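Local coordinates for protein cytochrome c, putative (PDB 1SP3) that carries eight c-type hemes and probably works as a respiratory tetrathionate reductase, at residues 45-49 / 50-54. Sequence-based numbering, arbitrary orientation.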
loop_
_atom_site.group_PDB
_atom_site.type_symbol
_atom_site.label_atom_id
_atom_site.label_comp_id
_atom_site.label_asym_id
_atom_site.label_seq_id
_atom_site.Cartn_x
_atom_site.Cartn_y
_atom_site.Cartn_z
ATOM N N GLN A 45 11.718 -9.722 3.652
ATOM C CA GLN A 45 10.985 -10.400 2.588
ATOM C C GLN A 45 11.896 -11.335 1.799
ATOM O O GLN A 45 12.992 -10.928 1.375
ATOM C CB GLN A 45 10.328 -9.363 1.653
ATOM C CG GLN A 45 9.411 -9.898 0.595
ATOM C CD GLN A 45 8.738 -8.754 -0.158
ATOM O OE1 GLN A 45 8.767 -7.647 0.318
ATOM N NE2 GLN A 45 8.162 -9.018 -1.299
ATOM N N LYS A 46 11.385 -12.543 1.543
ATOM C CA LYS A 46 12.046 -13.594 0.826
ATOM C C LYS A 46 11.683 -13.459 -0.663
ATOM O O LYS A 46 10.561 -13.787 -1.062
ATOM C CB LYS A 46 11.688 -14.948 1.492
ATOM C CG LYS A 46 12.447 -16.171 0.964
ATOM C CD LYS A 46 12.223 -17.457 1.896
ATOM C CE LYS A 46 12.923 -18.761 1.346
ATOM N NZ LYS A 46 13.609 -18.457 0.032
ATOM N N LEU A 47 12.604 -12.845 -1.438
ATOM C CA LEU A 47 12.575 -12.786 -2.902
ATOM C C LEU A 47 13.034 -14.108 -3.590
ATOM O O LEU A 47 13.728 -14.910 -2.978
ATOM C CB LEU A 47 13.441 -11.586 -3.395
ATOM C CG LEU A 47 13.114 -10.205 -2.776
ATOM C CD1 LEU A 47 13.989 -9.113 -3.431
ATOM C CD2 LEU A 47 11.559 -9.820 -2.782
ATOM N N PRO A 48 12.716 -14.347 -4.847
ATOM C CA PRO A 48 13.081 -15.616 -5.476
ATOM C C PRO A 48 14.539 -16.061 -5.238
ATOM O O PRO A 48 14.787 -17.247 -4.951
ATOM C CB PRO A 48 12.827 -15.322 -6.963
ATOM C CG PRO A 48 11.656 -14.421 -6.912
ATOM C CD PRO A 48 12.017 -13.473 -5.798
ATOM N N ASP A 49 15.459 -15.094 -5.242
ATOM C CA ASP A 49 16.891 -15.345 -5.275
ATOM C C ASP A 49 17.681 -14.832 -4.054
ATOM O O ASP A 49 18.881 -14.969 -4.021
ATOM C CB ASP A 49 17.459 -14.632 -6.509
ATOM C CG ASP A 49 17.114 -13.120 -6.542
ATOM O OD1 ASP A 49 15.881 -12.727 -6.383
ATOM O OD2 ASP A 49 18.041 -12.243 -6.738
ATOM N N ARG A 50 17.014 -14.187 -3.099
ATOM C CA ARG A 50 17.677 -13.515 -1.957
ATOM C C ARG A 50 16.648 -13.091 -0.892
ATOM O O ARG A 50 15.476 -12.861 -1.231
ATOM C CB ARG A 50 18.472 -12.269 -2.414
ATOM C CG ARG A 50 17.702 -11.348 -3.386
ATOM C CD ARG A 50 18.383 -9.972 -3.808
ATOM N NE ARG A 50 17.478 -9.284 -4.721
ATOM C CZ ARG A 50 17.645 -8.073 -5.248
ATOM N NH1 ARG A 50 18.738 -7.325 -4.957
ATOM N NH2 ARG A 50 16.659 -7.611 -6.088
ATOM N N THR A 51 17.063 -13.019 0.385
ATOM C CA THR A 51 16.245 -12.381 1.446
ATOM C C THR A 51 16.701 -10.916 1.668
ATOM O O THR A 51 17.910 -10.608 1.702
ATOM C CB THR A 51 16.295 -13.153 2.772
ATOM O OG1 THR A 51 15.757 -14.453 2.570
ATOM C CG2 THR A 51 15.394 -12.576 3.782
ATOM N N VAL A 52 15.718 -10.012 1.722
ATOM C CA VAL A 52 16.036 -8.599 1.820
ATOM C C VAL A 52 15.285 -7.994 2.954
ATOM O O VAL A 52 14.367 -8.565 3.498
ATOM C CB VAL A 52 15.667 -7.767 0.526
ATOM C CG1 VAL A 52 16.621 -8.108 -0.626
ATOM C CG2 VAL A 52 14.159 -7.946 0.144
ATOM N N VAL A 53 15.740 -6.817 3.320
ATOM C CA VAL A 53 15.005 -5.939 4.191
ATOM C C VAL A 53 14.255 -4.937 3.319
ATOM O O VAL A 53 14.837 -4.096 2.677
ATOM C CB VAL A 53 15.894 -5.343 5.312
ATOM C CG1 VAL A 53 15.083 -4.273 6.129
ATOM C CG2 VAL A 53 16.319 -6.498 6.260
ATOM N N ARG A 54 12.948 -5.131 3.214
ATOM C CA ARG A 54 12.122 -4.264 2.441
ATOM C C ARG A 54 11.283 -3.469 3.482
ATOM O O ARG A 54 11.853 -2.874 4.373
ATOM C CB ARG A 54 11.280 -5.114 1.440
ATOM C CG ARG A 54 10.819 -4.352 0.226
ATOM C CD ARG A 54 10.552 -5.132 -1.138
ATOM N NE ARG A 54 9.784 -4.216 -1.997
ATOM C CZ ARG A 54 8.447 -4.087 -1.905
ATOM N NH1 ARG A 54 7.748 -4.881 -1.053
ATOM N NH2 ARG A 54 7.798 -3.202 -2.669
HETATM O O HOH W 1 8.183 -5.666 1.988
HETATM O O HOH W 2 14.950 -10.496 -6.885
#
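Arg50 runs alongside Leu47, with Leu47 CD1 3.7 Å from Arg50 NE. Its CG sits between backbone N and carbonyl carbon (chi1 46°), which brings the side chain next to Asp49; the Asp49 OD2 to Arg50 NE distance of 3.6 Å makes a long salt bridge, and because OD2 sits off the plane of the guanidinium, with no N-H directed at it, it works through charge alone. The stronger partner of this guanidinium is Asp302, salt-bridged to NH2. Thr51 turns to the other face with Lys46, where OG1 comes 4.1 Å from Lys46 CG. Val52 pairs with Gln45 through two nearly straight backbone bonds, Gln45 N to Val52 O and Val52 N to Gln45 O, each 2.9 Å, while its CG2 meets Leu47 CD1 at 3.8 Å, the two side chains meeting roughly perpendicular. Arg54 NH1 donates to a lone pair of Gln45 OE1 in the carbonyl plane (3.3 Å, 157°), although amide and guanidinium planes stand almost perpendicular; a water also donates to OE1 at 2.7 Å. With an alanine in place of Gln45, Arg54 NH1 would probably lose this acceptor and its guanidinium would be freer to turn near the adjacent heme. Strand 295-297 touches Gln45, Leu47 and Arg54. Antiparallel pairing closed by a type I turn from Leu47 to Arg50 defines a two-stranded beta hairpin, here within the cytochrome c554-like region.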